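N2152 (Neocallimastix frontalis, PDB 5U22) probably hydrolyses rare arabinosyl substrates with broad specificity, as a family 39 glycoside hydrolase from an anaerobic rumen fungus. Local coordinates at residues G157-F160 / N161-W164; W303-Y306 / K307-G310. All blocks are in the same frame, centred on the assembly; numbering follows the deposited sequence.

Contact 1: residues G157-F160 / N161-W164; sequences GLSF and NQMW
Ser159 and Gln162 grip each other twice where the chain enters helix 160-174. Ser159 OG accepts from Gln162 N at 3.0 Å, and in return Ser159 N donates to Gln162 OE1 over a longer 3.3 Å, the N-H pointing almost straight at the oxygen (164°). The serine torsion explains the first bond: with chi1 at 72°, OG lies between its own N and carbonyl carbon and faces the first turn. A water donates to Gly157 O and, weakly, to the same Gln162 OE1. Ordinary helical bonds then take over, with Met163 N held by Ser159 O and Trp164 N by Phe160 O at 2.7 Å.

Apolar contacts complete the turn. Leu158 CD1 reaches Met163 CB at 3.9 Å. Met163, bent at both chi2 and chi3, brings its CE methyl to Phe160 CD1 at 3.4 Å. The Phe160 and Trp164 side chains run alongside each other in the same direction, Phe160 CZ lying 4.0 Å from Trp164 CE3, while Trp164 CB sits over one ring face toward its rim. Shrinking Phe160 to an alanine would probably open a gap between Met163 CE, Trp164 and Pro183 and leave the methionine methyl without its ring partner.

Trp164 NE1 is satisfied by Cys205 O, and its ring meets Phe196 edge-to-face. The reciprocal serine-glutamine pair is a capping box, here starting the helix that links neighbouring parallel strands 139-143 and 180-185 in a beta-alpha-beta crossover of the TIM barrel.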
loop_
_atom_site.group_PDB
_atom_site.type_symbol
_atom_site.label_atom_id
_atom_site.label_comp_id
_atom_site.label_asym_id
_atom_site.label_seq_id
_atom_site.Cartn_x
_atom_site.Cartn_y
_atom_site.Cartn_z
ATOM N N GLY A 157 8.434 -21.459 -23.544
ATOM C CA GLY A 157 7.688 -22.567 -24.108
ATOM C C GLY A 157 6.186 -22.387 -24.085
ATOM O O GLY A 157 5.461 -23.230 -24.640
ATOM N N LEU A 158 5.707 -21.320 -23.451
ATOM C CA LEU A 158 4.292 -21.000 -23.348
ATOM C C LEU A 158 4.180 -19.513 -23.056
ATOM O O LEU A 158 5.140 -18.878 -22.615
ATOM C CB LEU A 158 3.588 -21.827 -22.264
ATOM C CG LEU A 158 3.931 -21.616 -20.790
ATOM C CD1 LEU A 158 2.966 -22.418 -19.931
ATOM C CD2 LEU A 158 5.360 -22.013 -20.457
ATOM N N SER A 159 3.008 -18.960 -23.348
ATOM C CA SER A 159 2.766 -17.548 -23.109
ATOM C C SER A 159 2.469 -17.306 -21.631
ATOM O O SER A 159 2.215 -18.236 -20.857
ATOM C CB SER A 159 1.595 -17.062 -23.953
ATOM O OG SER A 159 0.385 -17.589 -23.429
ATOM N N PHE A 160 2.484 -16.028 -21.235
ATOM C CA PHE A 160 2.069 -15.692 -19.875
ATOM C C PHE A 160 0.630 -16.114 -19.625
ATOM O O PHE A 160 0.316 -16.709 -18.583
ATOM C CB PHE A 160 2.214 -14.200 -19.584
ATOM C CG PHE A 160 1.566 -13.803 -18.273
ATOM C CD1 PHE A 160 2.139 -14.186 -17.079
ATOM C CD2 PHE A 160 0.365 -13.109 -18.242
ATOM C CE1 PHE A 160 1.542 -13.872 -15.862
ATOM C CE2 PHE A 160 -0.242 -12.782 -17.035
ATOM C CZ PHE A 160 0.353 -13.167 -15.840
ATOM N N ASN A 161 -0.268 -15.818 -20.574
ATOM C CA ASN A 161 -1.662 -16.219 -20.394
ATOM C C ASN A 161 -1.776 -17.727 -20.197
ATOM O O ASN A 161 -2.609 -18.189 -19.407
ATOM C CB ASN A 161 -2.526 -15.775 -21.583
ATOM C CG ASN A 161 -2.750 -14.261 -21.633
ATOM O OD1 ASN A 161 -2.460 -13.534 -20.681
ATOM N ND2 ASN A 161 -3.280 -13.785 -22.756
ATOM N N GLN A 162 -0.960 -18.510 -20.915
ATOM C CA GLN A 162 -1.003 -19.969 -20.766
ATOM C C GLN A 162 -0.518 -20.381 -19.380
ATOM O O GLN A 162 -1.163 -21.181 -18.694
ATOM C CB GLN A 162 -0.159 -20.658 -21.859
ATOM C CG GLN A 162 -0.698 -20.599 -23.325
ATOM C CD GLN A 162 0.087 -21.481 -24.358
ATOM O OE1 GLN A 162 1.120 -21.088 -24.920
ATOM N NE2 GLN A 162 -0.450 -22.657 -24.635
ATOM N N MET A 163 0.619 -19.838 -18.943
ATOM C CA MET A 163 1.111 -20.157 -17.606
ATOM C C MET A 163 0.111 -19.717 -16.539
ATOM O O MET A 163 -0.110 -20.431 -15.550
ATOM C CB MET A 163 2.477 -19.507 -17.384
ATOM C CG MET A 163 3.091 -19.798 -16.012
ATOM S SD MET A 163 2.480 -18.691 -14.692
ATOM C CE MET A 163 2.824 -17.092 -15.360
ATOM N N TRP A 164 -0.507 -18.547 -16.730
ATOM C CA TRP A 164 -1.517 -18.071 -15.790
ATOM C C TRP A 164 -2.670 -19.052 -15.688
ATOM O O TRP A 164 -3.043 -19.488 -14.593
ATOM C CB TRP A 164 -2.048 -16.694 -16.209
ATOM C CG TRP A 164 -3.222 -16.263 -15.341
ATOM C CD1 TRP A 164 -4.547 -16.491 -15.568
ATOM C CD2 TRP A 164 -3.145 -15.551 -14.093
ATOM N NE1 TRP A 164 -5.304 -15.965 -14.539
ATOM C CE2 TRP A 164 -4.466 -15.379 -13.626
ATOM C CE3 TRP A 164 -2.084 -15.029 -13.336
ATOM C CZ2 TRP A 164 -4.760 -14.713 -12.423
ATOM C CZ3 TRP A 164 -2.379 -14.370 -12.139
ATOM C CH2 TRP A 164 -3.701 -14.217 -11.702
HETATM O O HOH W 1 2.657 -24.075 -24.877
#

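Contact 2: residues W303-Y306 / K307-G310; sequences WYFY and KWYG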
loop_
_atom_site.group_PDB
_atom_site.type_symbol
_atom_site.label_atom_id
_atom_site.label_comp_id
_atom_site.label_asym_id
_atom_site.label_seq_id
_atom_site.Cartn_x
_atom_site.Cartn_y
_atom_site.Cartn_z
ATOM N N TRP A 303 8.526 6.005 9.037
ATOM C CA TRP A 303 7.898 5.225 10.099
ATOM C C TRP A 303 6.880 6.074 10.843
ATOM O O TRP A 303 5.742 5.654 11.074
ATOM C CB TRP A 303 8.955 4.694 11.062
ATOM C CG TRP A 303 8.411 3.667 11.997
ATOM C CD1 TRP A 303 8.447 2.311 11.832
ATOM C CD2 TRP A 303 7.749 3.904 13.250
ATOM N NE1 TRP A 303 7.846 1.693 12.902
ATOM C CE2 TRP A 303 7.410 2.648 13.786
ATOM C CE3 TRP A 303 7.412 5.057 13.972
ATOM C CZ2 TRP A 303 6.738 2.508 15.011
ATOM C CZ3 TRP A 303 6.744 4.916 15.191
ATOM C CH2 TRP A 303 6.419 3.649 15.696
ATOM N N TYR A 304 7.266 7.299 11.190
ATOM C CA TYR A 304 6.373 8.156 11.957
ATOM C C TYR A 304 5.154 8.578 11.141
ATOM O O TYR A 304 4.046 8.673 11.687
ATOM C CB TYR A 304 7.143 9.368 12.471
ATOM C CG TYR A 304 8.128 9.001 13.558
ATOM C CD1 TYR A 304 9.468 8.764 13.261
ATOM C CD2 TYR A 304 7.709 8.876 14.881
ATOM C CE1 TYR A 304 10.374 8.417 14.269
ATOM C CE2 TYR A 304 8.611 8.534 15.890
ATOM C CZ TYR A 304 9.935 8.315 15.573
ATOM O OH TYR A 304 10.811 7.970 16.583
ATOM N N PHE A 305 5.326 8.821 9.832
ATOM C CA PHE A 305 4.168 9.147 9.004
ATOM C C PHE A 305 3.206 7.966 8.926
ATOM O O PHE A 305 1.990 8.136 9.091
ATOM C CB PHE A 305 4.589 9.604 7.594
ATOM C CG PHE A 305 3.470 10.268 6.823
ATOM C CD1 PHE A 305 3.070 11.565 7.131
ATOM C CD2 PHE A 305 2.801 9.592 5.812
ATOM C CE1 PHE A 305 2.032 12.172 6.444
ATOM C CE2 PHE A 305 1.764 10.196 5.111
ATOM C CZ PHE A 305 1.373 11.485 5.437
ATOM N N TYR A 306 3.731 6.752 8.717
ATOM C CA TYR A 306 2.856 5.588 8.657
ATOM C C TYR A 306 2.266 5.246 10.021
ATOM O O TYR A 306 1.201 4.625 10.084
ATOM C CB TYR A 306 3.616 4.404 8.044
ATOM C CG TYR A 306 3.599 4.462 6.525
ATOM C CD1 TYR A 306 4.425 5.341 5.826
ATOM C CD2 TYR A 306 2.729 3.663 5.796
ATOM C CE1 TYR A 306 4.389 5.398 4.434
ATOM C CE2 TYR A 306 2.691 3.708 4.414
ATOM C CZ TYR A 306 3.514 4.575 3.738
ATOM O OH TYR A 306 3.457 4.587 2.361
ATOM N N LYS A 307 2.920 5.651 11.113
ATOM C CA LYS A 307 2.315 5.476 12.430
ATOM C C LYS A 307 1.075 6.354 12.574
ATOM O O LYS A 307 0.033 5.898 13.068
ATOM C CB LYS A 307 3.349 5.787 13.516
ATOM C CG LYS A 307 2.781 5.847 14.942
ATOM C CD LYS A 307 2.467 4.474 15.494
ATOM C CE LYS A 307 1.975 4.561 16.953
ATOM N NZ LYS A 307 1.073 3.439 17.286
ATOM N N TRP A 308 1.171 7.620 12.151
ATOM C CA TRP A 308 -0.006 8.488 12.112
ATOM C C TRP A 308 -1.127 7.826 11.332
ATOM O O TRP A 308 -2.289 7.808 11.759
ATOM C CB TRP A 308 0.343 9.811 11.442
ATOM C CG TRP A 308 1.151 10.764 12.227
ATOM C CD1 TRP A 308 1.448 10.710 13.551
ATOM C CD2 TRP A 308 1.775 11.941 11.716
ATOM N NE1 TRP A 308 2.218 11.797 13.906
ATOM C CE2 TRP A 308 2.433 12.566 12.791
ATOM C CE3 TRP A 308 1.843 12.528 10.445
ATOM C CZ2 TRP A 308 3.147 13.759 12.640
ATOM C CZ3 TRP A 308 2.550 13.709 10.297
ATOM C CH2 TRP A 308 3.194 14.311 11.387
ATOM N N TYR A 309 -0.776 7.278 10.169
ATOM C CA TYR A 309 -1.752 6.625 9.307
ATOM C C TYR A 309 -2.380 5.426 10.000
ATOM O O TYR A 309 -3.610 5.286 10.042
ATOM C CB TYR A 309 -1.048 6.207 8.015
ATOM C CG TYR A 309 -1.891 5.510 6.977
ATOM C CD1 TYR A 309 -3.199 5.921 6.701
ATOM C CD2 TYR A 309 -1.351 4.473 6.225
ATOM C CE1 TYR A 309 -3.965 5.291 5.716
ATOM C CE2 TYR A 309 -2.093 3.845 5.227
ATOM C CZ TYR A 309 -3.392 4.252 4.974
ATOM O OH TYR A 309 -4.101 3.619 3.980
ATOM N N GLY A 310 -1.545 4.544 10.547
ATOM C CA GLY A 310 -2.058 3.345 11.185
ATOM C C GLY A 310 -2.923 3.635 12.393
ATOM O O GLY A 310 -3.789 2.823 12.745
#
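Phe305 and Trp308 meet rim to rim on helix 301-310, the helix that follows the last strand of the TIM barrel's parallel sheet, 275-278, and is wedged between helix 258-270 and the beta sandwich. Their six-membered rings have centroids 5.9 Å apart and planes inclined at 61°, and Phe305 CD1 touches Trp308 CE3 at 3.7 Å. This is the tightly packed side. Ile345 and Ile376 of the sandwich press on both rings, and Arg417 makes a cation-pi contact with Trp308. One residue further along, on the next strip of the helix surface, Tyr306 and Tyr309 lie side by side and point the same way. Tyr306 CD2 comes to the edge of the Tyr309 ring, near its plane, 4.2 Å from Tyr309 CD2. Their buried hydroxyls find outside partners, Tyr306 OH at Tyr247 OH, and Tyr309 OH at Glu269 and Ala40 N.

The looser side carries Tyr304 and Lys307, both partly exposed. Lys307 CG is anti to the backbone N (chi1 171°), and the bend at chi2 runs the aliphatic chain alongside the Trp303 indole, Lys307 CB standing 3.9 Å from Trp303 CZ3 and Lys307 CD 4.0 Å from Trp303 CH2. Only carbon atoms meet there; the charged NZ goes on to a salt bridge with Asp311 and a hydrogen bond to Pro61 O.

Main-chain N-H groups of residues 307-310 each donate to the carbonyl four residues earlier, tying the two turns together. The carbonyl of Tyr304 has a double role: Tyr304 O accepts from Trp308 N at 3.1 Å and also stands over one face of the indole, 3.6 Å from Trp308 CG.

Overall arrangement
Contacts 1 and 2 are both local, each confined to eight consecutive residues, but they share no element: they lie on opposite sides of the chain's centre, centres about 40 Å apart, nearest atoms about 24 Å apart. Contact 1, only partly buried and about 28 Å from that centre, lies at the outer end of the barrel, where a helix begins and polar side chains supply its cap. Contact 2, buried and about 13 Å out, covers most of a helix, up to its last residue, at the junction of barrel and sandwich; there the bonds between the two segments are all main-chain, and aromatic rings do most of the packing. Both include a buried tryptophan whose NE1 donates to a carbonyl oxygen outside the segments.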